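Local coordinates for phytase (Citrobacter braakii, PDB 3ZHC), which belongs to the histidine phosphatase superfamily (branch 2), whose members pair a mixed-sheet alpha/beta domain with a largely helical one, at residues R38-P44 with E240-L244; L76-L80 with F373-T377; W232-S236 with L270-F275. The protein carries 2 engineered substitutions. All coordinates share one frame; numbering follows the deposited sequence.

Interaction 1 (R38-P44 with E240-L244); sequences RHGVRAP and EIFLL. With FMT (formic acid), chain O.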
# COMPACT_ATOMS: atom_id res chain seq x y z
N ARG B 38 13.11 18.04 1.72
CA ARG B 38 12.92 18.06 3.14
C ARG B 38 14.30 18.13 3.74
O ARG B 38 15.28 17.57 3.18
CB ARG B 38 12.23 16.78 3.67
CG ARG B 38 11.98 16.81 5.19
CD ARG B 38 11.50 15.53 5.74
NE ARG B 38 11.40 15.60 7.20
CZ ARG B 38 11.13 14.56 8.02
NH1 ARG B 38 10.92 13.32 7.55
NH2 ARG B 38 11.08 14.77 9.33
N HIS B 39 14.40 18.82 4.86
CA HIS B 39 15.62 18.85 5.66
C HIS B 39 16.09 17.45 6.00
O HIS B 39 15.30 16.49 5.99
CB HIS B 39 15.38 19.62 6.96
CG HIS B 39 14.23 19.10 7.75
ND1 HIS B 39 14.28 17.92 8.47
CD2 HIS B 39 12.98 19.58 7.93
CE1 HIS B 39 13.13 17.71 9.06
NE2 HIS B 39 12.32 18.70 8.75
N GLY B 40 17.38 17.32 6.30
CA GLY B 40 17.96 16.03 6.67
C GLY B 40 17.55 15.55 8.05
O GLY B 40 16.69 16.15 8.70
N VAL B 41 18.18 14.45 8.49
CA VAL B 41 17.90 13.84 9.81
C VAL B 41 18.10 14.85 10.91
O VAL B 41 19.14 15.51 10.98
CB VAL B 41 18.79 12.58 10.08
CG1 VAL B 41 18.61 12.05 11.54
CG2 VAL B 41 18.50 11.49 9.06
N ARG B 42 17.09 14.96 11.78
CA ARG B 42 17.08 15.91 12.88
C ARG B 42 16.68 15.24 14.16
O ARG B 42 16.14 14.13 14.16
CB ARG B 42 16.08 17.04 12.59
CG ARG B 42 14.64 16.55 12.26
CD ARG B 42 13.60 17.59 12.53
NE ARG B 42 12.23 17.10 12.28
CZ ARG B 42 11.51 16.32 13.10
NH1 ARG B 42 12.00 15.89 14.30
NH2 ARG B 42 10.29 15.96 12.73
N ALA B 43 16.93 15.93 15.27
CA ALA B 43 16.47 15.49 16.58
C ALA B 43 14.97 15.71 16.65
O ALA B 43 14.42 16.49 15.84
CB ALA B 43 17.17 16.28 17.70
N PRO B 44 14.28 15.01 17.59
CA PRO B 44 12.86 15.22 17.76
C PRO B 44 12.47 16.69 17.91
O PRO B 44 13.24 17.48 18.45
CB PRO B 44 12.54 14.45 19.06
CG PRO B 44 13.53 13.37 19.10
CD PRO B 44 14.77 13.92 18.44
N GLU B 240 7.69 8.85 13.90
CA GLU B 240 8.72 9.62 13.20
C GLU B 240 10.01 9.62 14.02
O GLU B 240 11.10 9.51 13.46
CB GLU B 240 8.25 11.05 12.91
CG GLU B 240 9.28 11.98 12.24
CD GLU B 240 9.69 11.58 10.80
OE1 GLU B 240 9.09 10.65 10.19
OE2 GLU B 240 10.64 12.22 10.29
N ILE B 241 9.88 9.74 15.36
CA ILE B 241 11.05 9.71 16.25
C ILE B 241 11.78 8.35 16.08
O ILE B 241 13.01 8.33 15.96
CB ILE B 241 10.71 10.00 17.73
CG1 ILE B 241 10.25 11.45 17.89
CG2 ILE B 241 11.92 9.76 18.64
CD1 ILE B 241 9.71 11.82 19.26
N PHE B 242 11.04 7.26 16.03
CA PHE B 242 11.68 5.94 15.82
C PHE B 242 12.44 5.90 14.49
O PHE B 242 13.57 5.41 14.45
CB PHE B 242 10.70 4.78 15.91
CG PHE B 242 9.98 4.66 17.24
CD1 PHE B 242 10.64 4.90 18.46
CD2 PHE B 242 8.63 4.27 17.28
CE1 PHE B 242 9.97 4.78 19.69
CE2 PHE B 242 7.95 4.15 18.51
CZ PHE B 242 8.61 4.40 19.70
N LEU B 243 11.83 6.42 13.42
CA LEU B 243 12.48 6.51 12.10
C LEU B 243 13.75 7.34 12.18
O LEU B 243 14.78 6.93 11.67
CB LEU B 243 11.57 7.15 11.05
CG LEU B 243 12.11 7.11 9.60
CD1 LEU B 243 11.44 5.98 8.81
CD2 LEU B 243 11.95 8.45 8.90
N LEU B 244 13.65 8.51 12.84
CA LEU B 244 14.82 9.40 13.04
C LEU B 244 15.95 8.71 13.83
O LEU B 244 17.12 8.82 13.45
CB LEU B 244 14.40 10.70 13.72
CG LEU B 244 13.53 11.63 12.82
CD1 LEU B 244 12.79 12.69 13.67
CD2 LEU B 244 14.35 12.28 11.71
C FMT O . 8.99 14.24 15.73
O1 FMT O . 8.41 14.30 14.64
O2 FMT O . 10.06 14.81 15.93
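Arg38 runs its side chain out straight, with CG anti to the backbone N (chi1 -179°), while Glu240 bends at its second torsion (chi2 66°), and the two charged ends meet from opposite directions. Arg38 grips end-on: NH2 and NH1 both donate to Glu240 OE2, at 2.8 and 3.0 Å. The oxygen lies in the guanidinium plane, but the carboxylate is turned 38° from it and receives both N-H groups from one face. Arginine suits this place because it can serve several acceptors: Asp346, Asp325 and the carbonyl of Thr348 also hold it. Arg42, in the RHGxRxP signature of the family, lays one guanidinium face against Leu244, its NH1 3.4 Å from Leu244 CD1. Its edge binds a formic acid, Arg42 NH1 to O2 at 2.8 Å and Arg42 NH2 to O1 at 3.2 Å, and NH1 also donates to the carbonyl of Ala43, which, with the formic acid, should hold the group's rotation. The rigid Pro44 ring crosses Ile241, with Pro44 CB 3.9 Å from Ile241 CD1. The contact thus joins the loop after strand 28-38 to helix 231-247, with helix 113-126 touching His39 and Arg42, and helix 260-280 touching Glu240.

Interaction 2 (L76-L80 with F373-T377); sequences LVSEL and FVYQT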
# COMPACT_ATOMS: atom_id res chain seq x y z
N LEU B 76 24.36 12.71 5.30
CA LEU B 76 23.42 11.98 4.43
C LEU B 76 22.89 12.86 3.28
O LEU B 76 22.72 12.37 2.16
CB LEU B 76 22.26 11.40 5.24
CG LEU B 76 22.65 10.23 6.15
CD1 LEU B 76 21.57 9.93 7.16
CD2 LEU B 76 23.00 8.96 5.30
N VAL B 77 22.63 14.15 3.55
CA VAL B 77 22.21 15.09 2.48
C VAL B 77 23.38 15.31 1.48
O VAL B 77 23.14 15.43 0.28
CB VAL B 77 21.65 16.42 3.03
CG1 VAL B 77 21.35 17.40 1.88
CG2 VAL B 77 20.39 16.19 3.88
N SER B 78 24.63 15.37 1.99
CA SER B 78 25.81 15.53 1.11
C SER B 78 25.95 14.34 0.16
O SER B 78 26.38 14.50 -0.96
CB SER B 78 27.11 15.74 1.92
OG SER B 78 27.46 14.58 2.67
N GLU B 79 25.56 13.14 0.63
CA GLU B 79 25.54 11.94 -0.24
C GLU B 79 24.55 12.11 -1.39
O GLU B 79 24.84 11.69 -2.51
CB GLU B 79 25.20 10.66 0.55
CG GLU B 79 26.32 10.15 1.45
CD GLU B 79 27.57 9.74 0.68
OE1 GLU B 79 27.47 9.42 -0.53
OE2 GLU B 79 28.64 9.75 1.29
N LEU B 80 23.38 12.71 -1.12
CA LEU B 80 22.42 13.03 -2.18
C LEU B 80 23.00 14.12 -3.10
O LEU B 80 22.87 14.01 -4.31
CB LEU B 80 21.05 13.46 -1.62
CG LEU B 80 20.24 12.37 -0.93
CD1 LEU B 80 19.00 12.95 -0.33
CD2 LEU B 80 19.89 11.20 -1.90
N PHE B 373 10.76 11.40 -7.26
CA PHE B 373 11.08 11.50 -5.83
C PHE B 373 12.40 10.78 -5.59
O PHE B 373 12.46 9.57 -5.74
CB PHE B 373 9.97 10.98 -4.90
CG PHE B 373 10.09 11.53 -3.50
CD1 PHE B 373 10.93 10.93 -2.57
CD2 PHE B 373 9.38 12.68 -3.12
CE1 PHE B 373 11.05 11.47 -1.27
CE2 PHE B 373 9.50 13.22 -1.83
CZ PHE B 373 10.33 12.61 -0.91
N VAL B 374 13.44 11.54 -5.22
CA VAL B 374 14.79 11.00 -4.92
C VAL B 374 14.99 10.97 -3.40
O VAL B 374 14.75 11.98 -2.71
CB VAL B 374 15.89 11.82 -5.62
CG1 VAL B 374 17.26 11.31 -5.25
CG2 VAL B 374 15.69 11.76 -7.13
N TYR B 375 15.42 9.82 -2.89
CA TYR B 375 15.53 9.56 -1.46
C TYR B 375 16.55 8.47 -1.15
O TYR B 375 17.06 7.82 -2.07
CB TYR B 375 14.17 9.10 -0.94
CG TYR B 375 13.82 7.69 -1.43
CD1 TYR B 375 13.41 7.45 -2.77
CD2 TYR B 375 13.91 6.59 -0.56
CE1 TYR B 375 13.10 6.14 -3.22
CE2 TYR B 375 13.60 5.28 -1.00
CZ TYR B 375 13.20 5.06 -2.31
OH TYR B 375 12.90 3.80 -2.70
N GLN B 376 16.83 8.28 0.14
CA GLN B 376 17.67 7.18 0.62
C GLN B 376 16.81 6.23 1.37
O GLN B 376 15.93 6.66 2.15
CB GLN B 376 18.74 7.70 1.56
CG GLN B 376 19.86 8.47 0.85
CD GLN B 376 20.37 9.63 1.66
OE1 GLN B 376 19.60 10.44 2.13
NE2 GLN B 376 21.69 9.73 1.82
N THR B 377 17.03 4.92 1.16
CA THR B 377 16.33 3.91 1.95
C THR B 377 16.78 4.05 3.41
O THR B 377 17.84 4.63 3.69
CB THR B 377 16.60 2.46 1.45
OG1 THR B 377 18.00 2.19 1.47
CG2 THR B 377 16.08 2.27 0.03
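Helix 71-90 passes the end of strand 366-375 with Leu80 and Tyr375 as the nearest pair, their CA atoms 7.7 Å apart, while the chain at Gln376 is still extended although it has left the strand. This is alpha/beta packing, a helix lying beside the mixed sheet that forms the core of the histidine phosphatase fold. Gln376 carries most of the contact. Its CG sits beside the backbone N (chi1 -72°), and a bend at the next torsion directs the amide to the helix backbone. There NE2 donates to the carbonyl oxygen of Leu76 at 2.9 Å, an imperfectly straight bond (143° at the hydrogen) whose donor is tilted from the carbonyl plane. The same oxygen accepts a weak helical bond from Leu80 N, 3.4 Å away, so it takes the glutamine N-H as well as a bond of its own helix. A long, neutral side chain ending in N-H groups suits this buried position, since it reaches the carbonyl without bringing in a charge. Around the amide nitrogen the packing is aliphatic: Leu76 CD2 and Glu79 CB each lie 3.8 Å from Gln376 NE2. The carboxylate of Glu79 turns off from the contact and accepts from the backbone N of Leu387. Val77, on the side of the helix turned from the strand, packs against helix 113-126. Tyr375 points away from the helix, and its OH bonds to the carbonyl of Pro342. Leu80, branched and apolar, crosses the glutamine obliquely and bridges to the sheet: its CD1 is 3.6 Å from Gln376 OE1 and its CD2 4.3 Å from Val374 CG1.

Interaction 3 (W232-S236 with L270-F275); sequences WSLSS and LHNAQF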
# COMPACT_ATOMS: atom_id res chain seq x y z
N TRP B 232 -3.72 10.31 17.55
CA TRP B 232 -3.26 10.56 16.15
C TRP B 232 -1.99 11.46 16.04
O TRP B 232 -0.99 11.04 15.46
CB TRP B 232 -4.42 11.07 15.26
CG TRP B 232 -5.18 9.95 14.71
CD1 TRP B 232 -6.39 9.50 15.11
CD2 TRP B 232 -4.76 9.10 13.66
NE1 TRP B 232 -6.77 8.40 14.36
CE2 TRP B 232 -5.78 8.14 13.45
CE3 TRP B 232 -3.62 9.05 12.85
CZ2 TRP B 232 -5.69 7.14 12.47
CZ3 TRP B 232 -3.53 8.05 11.87
CH2 TRP B 232 -4.56 7.12 11.70
N SER B 233 -2.04 12.67 16.59
CA SER B 233 -0.84 13.57 16.58
C SER B 233 0.35 12.96 17.31
O SER B 233 1.47 12.99 16.80
CB SER B 233 -1.16 14.95 17.17
OG SER B 233 0.03 15.73 17.34
N LEU B 234 0.10 12.40 18.50
CA LEU B 234 1.16 11.77 19.30
C LEU B 234 1.85 10.65 18.50
O LEU B 234 3.07 10.65 18.36
CB LEU B 234 0.60 11.20 20.63
CG LEU B 234 1.60 10.51 21.60
CD1 LEU B 234 2.70 11.47 22.01
CD2 LEU B 234 0.87 9.92 22.85
N SER B 235 1.05 9.73 17.97
CA SER B 235 1.56 8.59 17.17
C SER B 235 2.37 9.02 15.96
O SER B 235 3.37 8.39 15.64
CB SER B 235 0.42 7.71 16.74
OG SER B 235 -0.22 7.16 17.89
N SER B 236 1.93 10.11 15.30
CA SER B 236 2.65 10.70 14.18
C SER B 236 4.03 11.16 14.62
O SER B 236 5.03 10.92 13.92
CB SER B 236 1.86 11.88 13.59
OG SER B 236 2.46 12.38 12.41
N LEU B 270 0.79 5.48 10.51
CA LEU B 270 0.13 6.46 11.38
C LEU B 270 0.60 7.87 11.06
O LEU B 270 -0.22 8.78 10.90
CB LEU B 270 0.35 6.11 12.86
CG LEU B 270 -0.26 4.74 13.28
CD1 LEU B 270 0.11 4.34 14.73
CD2 LEU B 270 -1.77 4.75 13.07
N HIS B 271 1.93 8.03 10.96
CA HIS B 271 2.58 9.29 10.58
C HIS B 271 2.15 9.75 9.17
O HIS B 271 1.75 10.92 8.98
CB HIS B 271 4.12 9.15 10.68
CG HIS B 271 4.89 10.29 10.08
ND1 HIS B 271 5.18 11.43 10.77
CD2 HIS B 271 5.42 10.45 8.85
CE1 HIS B 271 5.86 12.26 10.00
NE2 HIS B 271 6.02 11.68 8.82
N ASN B 272 2.24 8.82 8.21
CA ASN B 272 1.87 9.09 6.81
C ASN B 272 0.40 9.44 6.66
O ASN B 272 0.08 10.30 5.88
CB ASN B 272 2.22 7.90 5.90
CG ASN B 272 3.72 7.71 5.72
OD1 ASN B 272 4.48 8.68 5.61
ND2 ASN B 272 4.15 6.46 5.67
N ALA B 273 -0.47 8.75 7.42
CA ALA B 273 -1.91 9.04 7.42
C ALA B 273 -2.25 10.37 8.06
O ALA B 273 -3.17 11.04 7.62
CB ALA B 273 -2.71 7.89 8.10
N GLN B 274 -1.51 10.77 9.12
CA GLN B 274 -1.81 12.07 9.76
C GLN B 274 -1.38 13.21 8.81
O GLN B 274 -2.12 14.20 8.67
CB GLN B 274 -1.18 12.22 11.14
CG GLN B 274 -2.12 13.01 12.07
CD GLN B 274 -1.42 14.04 12.85
OE1 GLN B 274 -2.00 14.70 13.71
NE2 GLN B 274 -0.13 14.21 12.57
N PHE B 275 -0.23 13.06 8.14
CA PHE B 275 0.23 14.02 7.12
C PHE B 275 -0.73 14.06 5.90
O PHE B 275 -0.92 15.10 5.29
CB PHE B 275 1.69 13.72 6.68
CG PHE B 275 2.72 14.43 7.50
CD1 PHE B 275 2.84 14.17 8.85
CD2 PHE B 275 3.56 15.37 6.93
CE1 PHE B 275 3.81 14.86 9.64
CE2 PHE B 275 4.50 16.03 7.67
CZ PHE B 275 4.63 15.77 9.05
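His271 reaches across to Ser236 with ND1, which donates to the backbone carbonyl oxygen of Ser236 at 3.2 Å. The bond is bent (146° at the hydrogen), and ND1 sits above the carbonyl plane. The same N-H makes a weak second bond to Ser236 OG, which the serine's torsion, with OG anti to its backbone N, sets beside the carbonyl. Phe275, one turn on, lies over one face of the imidazole, offset toward its rim, which probably limits its rotation. Serine is small enough to let the helices come close: the CA atoms of Ser236 and His271 are 3.9 Å apart. Trp232 turns the edge of its benzene ring to the carbonyl oxygen of Leu270, which already accepts from Gln274 N. Trp232 CZ3 lies 3.5 Å from Leu270 O and also touches the Ala273 methyl, while Trp232 CH2 rests 3.9 Å from Leu270 CD2. The indole NE1 is satisfied by Thr178 OG1. The hydroxyl of Ser235 bonds to the carbonyl of Ala231 in its own helix, and Ser235 CB packs on Leu270 CD1 at 3.9 Å. With segment axes 8.4 Å apart, crossing at -124°, this is close helix-helix packing, joining helices 231-247 and 260-280 within the helical part of the histidine phosphatase fold.

Interaction 1 lies between the other two, its centre 14 Å from each, and touches both. Toward interaction 2 the link is apolar: Gly40 CA meets Val77 CG2 at 3.7 Å, and Val41 CG2 meets Leu76 CD1 at 3.9 Å, so helix 71-90 backs the signature loop. Toward interaction 3 the touch is between polar atoms, Glu240 OE1 and His271 NE2 3.5 Å apart, a packing contact, and both use helix 231-247. Interactions 2 and 3 do not meet, with nearest atoms about 10 Å apart. Interaction 2 thus packs directly on loop 38-44, which carries the family's active-site signature, while interaction 3 reaches it through Glu240, the partner of Arg38; the formic acid held there, probably from the crystallisation liquor, is consistent with an anion-binding pocket.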